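Local coordinates for protein GH18 chiitnase (Pseudoalteromonas aurantia, PDB 6K7Z) that hydrolyses chitin as an endochitinase of glycoside hydrolase family 18, probably cutting the beta-1,4 bonds between N-acetylglucosamine units within the chain, at residues Gln200-Tyr205 with Lys246-Gln251; Gly222-Val225 with Asp229-Ser232; Gly233-Gln238 with Asn242-Pro247. All blocks are in the same frame, centred on the assembly; numbering follows the deposited sequence.

Interaction 1: residues Gln200-Tyr205 with Lys246-Gln251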
loop_
_atom_site.group_PDB
_atom_site.type_symbol
_atom_site.label_atom_id
_atom_site.label_comp_id
_atom_site.label_asym_id
_atom_site.label_seq_id
_atom_site.Cartn_x
_atom_site.Cartn_y
_atom_site.Cartn_z
ATOM N N GLN A 200 -2.984 11.681 -17.530
ATOM C CA GLN A 200 -3.434 12.140 -16.222
ATOM C C GLN A 200 -2.619 11.494 -15.102
ATOM O O GLN A 200 -2.325 12.134 -14.086
ATOM C CB GLN A 200 -4.925 11.850 -16.063
ATOM C CG GLN A 200 -5.509 12.308 -14.745
ATOM C CD GLN A 200 -5.510 13.816 -14.615
ATOM O OE1 GLN A 200 -4.753 14.389 -13.818
ATOM N NE2 GLN A 200 -6.351 14.473 -15.406
ATOM N N ILE A 201 -2.233 10.227 -15.270
ATOM C CA ILE A 201 -1.452 9.563 -14.228
ATOM C C ILE A 201 -0.091 10.232 -14.080
ATOM O O ILE A 201 0.395 10.454 -12.958
ATOM C CB ILE A 201 -1.317 8.059 -14.543
ATOM C CG1 ILE A 201 -2.675 7.365 -14.433
ATOM C CG2 ILE A 201 -0.277 7.409 -13.634
ATOM C CD1 ILE A 201 -2.722 6.010 -15.141
ATOM N N VAL A 202 0.537 10.579 -15.206
ATOM C CA VAL A 202 1.865 11.188 -15.176
ATOM C C VAL A 202 1.824 12.564 -14.521
ATOM O O VAL A 202 2.642 12.878 -13.649
ATOM C CB VAL A 202 2.447 11.264 -16.598
ATOM C CG1 VAL A 202 3.698 12.134 -16.608
ATOM C CG2 VAL A 202 2.761 9.844 -17.111
ATOM N N SER A 203 0.910 13.426 -14.962
ATOM C CA SER A 203 0.876 14.771 -14.392
ATOM C C SER A 203 0.572 14.714 -12.902
ATOM O O SER A 203 1.217 15.404 -12.103
ATOM C CB SER A 203 -0.146 15.642 -15.124
ATOM O OG SER A 203 -1.445 15.093 -15.028
ATOM N N SER A 204 -0.382 13.869 -12.508
ATOM C CA SER A 204 -0.699 13.731 -11.091
ATOM C C SER A 204 0.480 13.173 -10.310
ATOM O O SER A 204 0.806 13.682 -9.231
ATOM C CB SER A 204 -1.940 12.857 -10.905
ATOM O OG SER A 204 -3.107 13.524 -11.364
ATOM N N TYR A 205 1.135 12.123 -10.830
ATOM C CA TYR A 205 2.326 11.595 -10.167
ATOM C C TYR A 205 3.343 12.703 -9.888
ATOM O O TYR A 205 3.866 12.821 -8.774
ATOM C CB TYR A 205 2.971 10.481 -11.003
ATOM C CG TYR A 205 4.201 9.941 -10.321
ATOM C CD1 TYR A 205 4.096 8.949 -9.353
ATOM C CD2 TYR A 205 5.459 10.466 -10.592
ATOM C CE1 TYR A 205 5.216 8.464 -8.700
ATOM C CE2 TYR A 205 6.582 9.999 -9.932
ATOM C CZ TYR A 205 6.453 9.001 -8.983
ATOM O OH TYR A 205 7.556 8.540 -8.321
ATOM N N LYS A 246 8.305 5.754 -18.809
ATOM C CA LYS A 246 9.276 6.560 -19.542
ATOM C C LYS A 246 8.968 8.052 -19.484
ATOM O O LYS A 246 9.906 8.830 -19.247
ATOM C CB LYS A 246 9.410 6.043 -20.978
ATOM C CG LYS A 246 10.187 4.731 -21.002
ATOM C CD LYS A 246 10.556 4.262 -22.399
ATOM C CE LYS A 246 11.282 2.924 -22.346
ATOM N NZ LYS A 246 12.620 3.020 -21.691
ATOM N N PRO A 247 7.727 8.519 -19.643
ATOM C CA PRO A 247 7.489 9.966 -19.494
ATOM C C PRO A 247 7.844 10.505 -18.114
ATOM O O PRO A 247 8.316 11.644 -18.010
ATOM C CB PRO A 247 5.991 10.103 -19.800
ATOM C CG PRO A 247 5.689 8.933 -20.693
ATOM C CD PRO A 247 6.520 7.818 -20.125
ATOM N N ILE A 248 7.682 9.736 -17.049
ATOM C CA ILE A 248 8.060 10.218 -15.737
ATOM C C ILE A 248 9.598 10.261 -15.633
ATOM O O ILE A 248 10.168 11.198 -15.142
ATOM C CB ILE A 248 7.456 9.329 -14.636
ATOM C CG1 ILE A 248 5.981 9.557 -14.506
ATOM C CG2 ILE A 248 8.099 9.581 -13.301
ATOM C CD1 ILE A 248 5.287 8.587 -13.590
ATOM N N GLN A 249 10.255 9.222 -16.117
ATOM C CA GLN A 249 11.698 9.170 -16.079
ATOM C C GLN A 249 12.359 10.315 -16.874
ATOM O O GLN A 249 13.436 10.703 -16.545
ATOM C CB GLN A 249 12.247 7.853 -16.566
ATOM C CG GLN A 249 11.961 6.668 -15.677
ATOM C CD GLN A 249 12.330 5.336 -16.340
ATOM O OE1 GLN A 249 12.276 5.208 -17.504
ATOM N NE2 GLN A 249 12.689 4.377 -15.554
ATOM N N GLN A 250 11.674 10.803 -17.905
ATOM C CA GLN A 250 12.168 11.896 -18.739
ATOM C C GLN A 250 12.165 13.192 -17.974
ATOM O O GLN A 250 13.056 13.970 -18.104
ATOM C CB GLN A 250 11.453 12.039 -20.118
ATOM C CG GLN A 250 9.929 12.001 -20.120
ATOM C CD GLN A 250 9.289 12.198 -21.498
ATOM O OE1 GLN A 250 9.756 11.635 -22.461
ATOM N NE2 GLN A 250 8.248 12.994 -21.585
ATOM N N GLN A 251 11.158 13.395 -17.147
ATOM C CA GLN A 251 11.039 14.612 -16.368
ATOM C C GLN A 251 11.524 14.647 -14.961
ATOM O O GLN A 251 11.742 15.684 -14.474
ATOM C CB GLN A 251 9.609 15.028 -16.279
ATOM C CG GLN A 251 8.981 15.369 -17.554
ATOM C CD GLN A 251 7.809 16.268 -17.329
ATOM O OE1 GLN A 251 7.921 17.322 -16.686
ATOM N NE2 GLN A 251 6.661 15.832 -17.817
#

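Interaction 2: residues Gly222-Val225 with Asp229-Ser232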
loop_
_atom_site.group_PDB
_atom_site.type_symbol
_atom_site.label_atom_id
_atom_site.label_comp_id
_atom_site.label_asym_id
_atom_site.label_seq_id
_atom_site.Cartn_x
_atom_site.Cartn_y
_atom_site.Cartn_z
ATOM N N GLY A 222 0.961 2.657 -8.699
ATOM C CA GLY A 222 0.372 1.322 -8.570
ATOM C C GLY A 222 -0.627 1.029 -9.679
ATOM O O GLY A 222 -1.409 1.907 -10.075
ATOM N N PHE A 223 -0.620 -0.218 -10.158
ATOM C CA PHE A 223 -1.428 -0.622 -11.310
ATOM C C PHE A 223 -1.961 -2.034 -11.125
ATOM O O PHE A 223 -1.352 -2.840 -10.415
ATOM C CB PHE A 223 -0.605 -0.568 -12.608
ATOM C CG PHE A 223 -0.128 0.802 -12.942
ATOM C CD1 PHE A 223 -0.972 1.698 -13.577
ATOM C CD2 PHE A 223 1.143 1.220 -12.580
ATOM C CE1 PHE A 223 -0.544 2.978 -13.859
ATOM C CE2 PHE A 223 1.573 2.508 -12.866
ATOM C CZ PHE A 223 0.733 3.380 -13.507
ATOM N N PRO A 224 -3.072 -2.372 -11.786
ATOM C CA PRO A 224 -3.519 -3.771 -11.805
ATOM C C PRO A 224 -2.694 -4.574 -12.798
ATOM O O PRO A 224 -2.323 -4.074 -13.863
ATOM C CB PRO A 224 -4.981 -3.683 -12.270
ATOM C CG PRO A 224 -5.178 -2.283 -12.780
ATOM C CD PRO A 224 -3.898 -1.515 -12.658
ATOM N N VAL A 225 -2.414 -5.832 -12.446
ATOM C CA VAL A 225 -1.652 -6.686 -13.356
ATOM C C VAL A 225 -2.501 -7.058 -14.560
ATOM O O VAL A 225 -2.066 -6.926 -15.708
ATOM C CB VAL A 225 -1.132 -7.937 -12.633
ATOM C CG1 VAL A 225 -0.366 -8.833 -13.603
ATOM C CG2 VAL A 225 -0.257 -7.539 -11.451
ATOM N N ASP A 229 -8.097 -7.561 -12.188
ATOM C CA ASP A 229 -7.554 -7.061 -10.927
ATOM C C ASP A 229 -8.159 -5.736 -10.486
ATOM O O ASP A 229 -7.925 -5.316 -9.347
ATOM C CB ASP A 229 -6.029 -6.932 -11.032
ATOM C CG ASP A 229 -5.329 -8.287 -10.997
ATOM O OD1 ASP A 229 -5.578 -9.075 -10.047
ATOM O OD2 ASP A 229 -4.530 -8.563 -11.914
ATOM N N ALA A 230 -8.945 -5.074 -11.333
ATOM C CA ALA A 230 -9.549 -3.816 -10.918
ATOM C C ALA A 230 -10.796 -3.565 -11.746
ATOM O O ALA A 230 -10.877 -3.984 -12.900
ATOM C CB ALA A 230 -8.577 -2.641 -11.070
ATOM N N GLY A 231 -11.762 -2.869 -11.139
ATOM C CA GLY A 231 -12.925 -2.426 -11.887
ATOM C C GLY A 231 -12.575 -1.500 -13.036
ATOM O O GLY A 231 -13.204 -1.549 -14.095
ATOM N N SER A 232 -11.566 -0.649 -12.853
ATOM C CA SER A 232 -11.132 0.254 -13.910
ATOM C C SER A 232 -9.640 0.503 -13.771
ATOM O O SER A 232 -9.089 0.434 -12.671
ATOM C CB SER A 232 -11.890 1.586 -13.855
ATOM O OG SER A 232 -11.642 2.263 -12.625
#

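Interaction 3: residues Gly233-Gln238 with Asn242-Pro247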
loop_
_atom_site.group_PDB
_atom_site.type_symbol
_atom_site.label_atom_id
_atom_site.label_comp_id
_atom_site.label_asym_id
_atom_site.label_seq_id
_atom_site.Cartn_x
_atom_site.Cartn_y
_atom_site.Cartn_z
ATOM N N GLY A 233 -8.986 0.786 -14.894
ATOM C CA GLY A 233 -7.596 1.196 -14.877
ATOM C C GLY A 233 -6.600 0.199 -15.427
ATOM O O GLY A 233 -5.400 0.507 -15.446
ATOM N N TYR A 234 -7.033 -0.975 -15.880
ATOM C CA TYR A 234 -6.078 -1.884 -16.497
ATOM C C TYR A 234 -5.465 -1.242 -17.736
ATOM O O TYR A 234 -6.157 -0.626 -18.556
ATOM C CB TYR A 234 -6.725 -3.216 -16.872
ATOM C CG TYR A 234 -5.842 -4.008 -17.822
ATOM C CD1 TYR A 234 -4.757 -4.752 -17.349
ATOM C CD2 TYR A 234 -6.068 -3.979 -19.189
ATOM C CE1 TYR A 234 -3.939 -5.458 -18.216
ATOM C CE2 TYR A 234 -5.253 -4.674 -20.067
ATOM C CZ TYR A 234 -4.194 -5.411 -19.580
ATOM O OH TYR A 234 -3.389 -6.097 -20.462
ATOM N N MET A 235 -4.148 -1.372 -17.852
ATOM C CA MET A 235 -3.431 -0.991 -19.045
ATOM C C MET A 235 -2.437 -2.095 -19.368
ATOM O O MET A 235 -1.824 -2.661 -18.454
ATOM C CB MET A 235 -2.691 0.344 -18.877
ATOM C CG MET A 235 -3.607 1.545 -18.751
ATOM S SD MET A 235 -2.657 3.055 -18.689
ATOM C CE MET A 235 -1.832 2.850 -17.109
ATOM N N PRO A 236 -2.257 -2.426 -20.645
ATOM C CA PRO A 236 -1.210 -3.387 -21.013
ATOM C C PRO A 236 0.146 -2.878 -20.555
ATOM O O PRO A 236 0.374 -1.672 -20.424
ATOM C CB PRO A 236 -1.289 -3.443 -22.549
ATOM C CG PRO A 236 -2.615 -2.866 -22.895
ATOM C CD PRO A 236 -2.922 -1.850 -21.826
ATOM N N VAL A 237 1.070 -3.812 -20.344
ATOM C CA VAL A 237 2.344 -3.416 -19.761
ATOM C C VAL A 237 3.120 -2.499 -20.705
ATOM O O VAL A 237 3.849 -1.613 -20.246
ATOM C CB VAL A 237 3.159 -4.653 -19.334
ATOM C CG1 VAL A 237 3.764 -5.308 -20.499
ATOM C CG2 VAL A 237 4.253 -4.253 -18.386
ATOM N N GLN A 238 2.938 -2.639 -22.029
ATOM C CA GLN A 238 3.660 -1.749 -22.937
ATOM C C GLN A 238 3.167 -0.318 -22.814
ATOM O O GLN A 238 3.925 0.625 -23.061
ATOM C CB GLN A 238 3.544 -2.216 -24.391
ATOM C CG GLN A 238 2.157 -2.128 -25.029
ATOM C CD GLN A 238 1.412 -3.447 -24.995
ATOM O OE1 GLN A 238 1.655 -4.286 -24.129
ATOM N NE2 GLN A 238 0.518 -3.649 -25.963
ATOM N N ASN A 242 5.659 2.754 -21.717
ATOM C CA ASN A 242 5.977 3.805 -22.665
ATOM C C ASN A 242 5.135 5.067 -22.500
ATOM O O ASN A 242 5.514 6.109 -23.044
ATOM C CB ASN A 242 5.854 3.252 -24.087
ATOM C CG ASN A 242 7.038 2.374 -24.459
ATOM O OD1 ASN A 242 8.171 2.863 -24.557
ATOM N ND2 ASN A 242 6.794 1.075 -24.654
ATOM N N GLU A 243 4.025 5.020 -21.756
ATOM C CA GLU A 243 3.199 6.200 -21.547
ATOM C C GLU A 243 3.143 6.653 -20.098
ATOM O O GLU A 243 2.615 7.743 -19.835
ATOM C CB GLU A 243 1.765 5.972 -22.058
ATOM C CG GLU A 243 1.703 5.539 -23.531
ATOM C CD GLU A 243 0.353 5.788 -24.201
ATOM O OE1 GLU A 243 -0.331 6.781 -23.861
ATOM O OE2 GLU A 243 -0.014 5.008 -25.107
ATOM N N VAL A 244 3.682 5.873 -19.160
ATOM C CA VAL A 244 3.764 6.294 -17.766
ATOM C C VAL A 244 5.216 6.338 -17.309
ATOM O O VAL A 244 5.723 7.395 -16.916
ATOM C CB VAL A 244 2.940 5.359 -16.860
ATOM C CG1 VAL A 244 3.168 5.700 -15.393
ATOM C CG2 VAL A 244 1.471 5.423 -17.212
ATOM N N ILE A 245 5.879 5.174 -17.327
ATOM C CA ILE A 245 7.213 5.045 -16.748
ATOM C C ILE A 245 8.213 5.921 -17.494
ATOM O O ILE A 245 8.920 6.740 -16.899
ATOM C CB ILE A 245 7.654 3.570 -16.735
ATOM C CG1 ILE A 245 6.849 2.776 -15.691
ATOM C CG2 ILE A 245 9.146 3.467 -16.449
ATOM C CD1 ILE A 245 7.133 1.284 -15.681
ATOM N N LYS A 246 8.305 5.754 -18.809
ATOM C CA LYS A 246 9.276 6.560 -19.542
ATOM C C LYS A 246 8.968 8.052 -19.484
ATOM O O LYS A 246 9.906 8.830 -19.247
ATOM C CB LYS A 246 9.410 6.043 -20.978
ATOM C CG LYS A 246 10.187 4.731 -21.002
ATOM C CD LYS A 246 10.556 4.262 -22.399
ATOM C CE LYS A 246 11.282 2.924 -22.346
ATOM N NZ LYS A 246 12.620 3.020 -21.691
ATOM N N PRO A 247 7.727 8.519 -19.643
ATOM C CA PRO A 247 7.489 9.966 -19.494
ATOM C C PRO A 247 7.844 10.505 -18.114
ATOM O O PRO A 247 8.316 11.644 -18.010
ATOM C CB PRO A 247 5.991 10.103 -19.800
ATOM C CG PRO A 247 5.689 8.933 -20.693
ATOM C CD PRO A 247 6.520 7.818 -20.125
#

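Interaction 1: residues Gln200-Tyr205 with Lys246-Gln251
Tyr205 swings its ring out opposite its own backbone nitrogen (chi1 180°), and Ile248 sends CG1 away from its carbonyl carbon (chi1 -73°) with CD1 extended beyond it. These two choices bring the ring of Tyr205 and the branches of Ile248 together. The side chains cross at about a right angle. Ile248 CD1 reaches the ring obliquely, 3.5 Å from Tyr205 CD2, and is also near CG. The other branch, Ile248 CG2, lies 3.7 Å from Tyr205 CE2. The isoleucine therefore spans one side of the ring with two methyl groups.

Val202, one turn before Tyr205, runs past Ile248 in the opposite sense. Its CG1 is 4.0 Å from Ile248 CG1. The second methyl, Val202 CG2, meets the ring of Pro247 at CB, 4.2 Å away. The contact across the two segments is wholly apolar. An alanine in place of Ile248 would probably leave Tyr205 CD2 and CE2 without their methyl neighbours and open a gap beside Val202.

The polar end of Tyr205 is tied outside the pair: OH hydrogen-bonds to Val219 O and Gly255 N, which fixes the far end of the ring.

Helices 198-209 and 237-251 run roughly in the same direction here, with local axes 10.0 Å apart and crossing at -33°. They are successive outer helices of the TIM barrel. Strand 219-224 lies between them in the chain, and the tyrosine hydroxyl reaches the start of that strand and the loop before strand 256-260.

Interaction 2: residues Gly222-Val225 with Asp229-Ser232
Pro224 meets Asp229 and Ala230 through its ring carbons. Pro224 CB lies 3.6 Å from Asp229 CB, and Pro224 CG lies 3.8 Å from the methyl CB of Ala230. The proline thus rests against two successive residues of the returning chain. The next residue, Val225, meets the carboxylate instead: its CB is 3.5 Å from Asp229 OD2. The side chain of Asp229 has CG set beside its own backbone nitrogen (chi1 -74°), which places OD2 beside Val225 CB while the CB of Asp229 stays on the proline.

The carboxylate is held at both oxygens. OD2 is hydrogen-bonded to Thr226 OG1, inside the turn, and OD1 to Ser264 OG, in the loop after strand 256-260. Trp260 touches the Asp229 side chain and bonds to the backbone of Val225, while Pro224 touches Tyr189 and Ala230 touches Asn190.

The arrangement is a short loop that folds back beside the C-terminal end of strand 219-224. In a TIM barrel such loops follow the strands and surround the mouth of the barrel. The catalytic face of family 18 enzymes lies at this end, so the turn probably helps to shape its rim.

Interaction 3: residues Gly233-Gln238 with Asn242-Pro247
Gln238 O is gripped twice by Asn242. The backbone N of Asn242 lies 3.1 Å from Gln238 O, with an N-H...O angle of 156°. This is the ordinary i to i+4 bond of a helix, here in the first turns of helix 237-251. That helix is the alpha element of a beta-alpha-beta unit of the TIM barrel, between strands 219-224 and 256-260. The second grip is weak: Asn242 ND2 is 3.3 Å from Gln238 O. CG of Asn242 stands beside its own backbone nitrogen (chi1 -76°), which brings the amide back over the preceding turn. One carbonyl thus receives both the backbone and the side-chain N-H of a single residue. This polar part lies on an exposed side of the helix.

Past Asn242 the helix is less regular. Residues 242-245 form a wider pi-type turn, and the chain kinks at Pro247, whose nitrogen has no hydrogen to give.

On the buried side, Met235 reaches toward Val244 before the helix has begun. Pro236 follows it at the N-cap position. The side chains of Met235 and Val244 cross at about a right angle. Both also pack against Pro198 of the neighbouring helix 198-209. The bend in the methionine at chi3 (-67°) leaves the methyl CE as the touching group, 4.2 Å from Val244 CG2.

Along the chain, interaction 2 closes before interaction 3 opens, and interaction 2 is nested in the loop closed by interaction 1. Interactions 1 and 3 both use helix 237-251, share Lys246 and Pro247, and have centres about 10 Å apart. The centre of interaction 2 lies about 12 Å from that of interaction 3 and about 18 Å from that of interaction 1. All three touch. Ile201 CD1 packs on Met235 CE at 3.8 Å, and Phe223 CE1 packs on the same methyl at 3.5 Å. Helix 198-209, strand 219-224 and helix 237-251 thus form one continuous part of the barrel wall, joining its outer helices to a loop at the mouth.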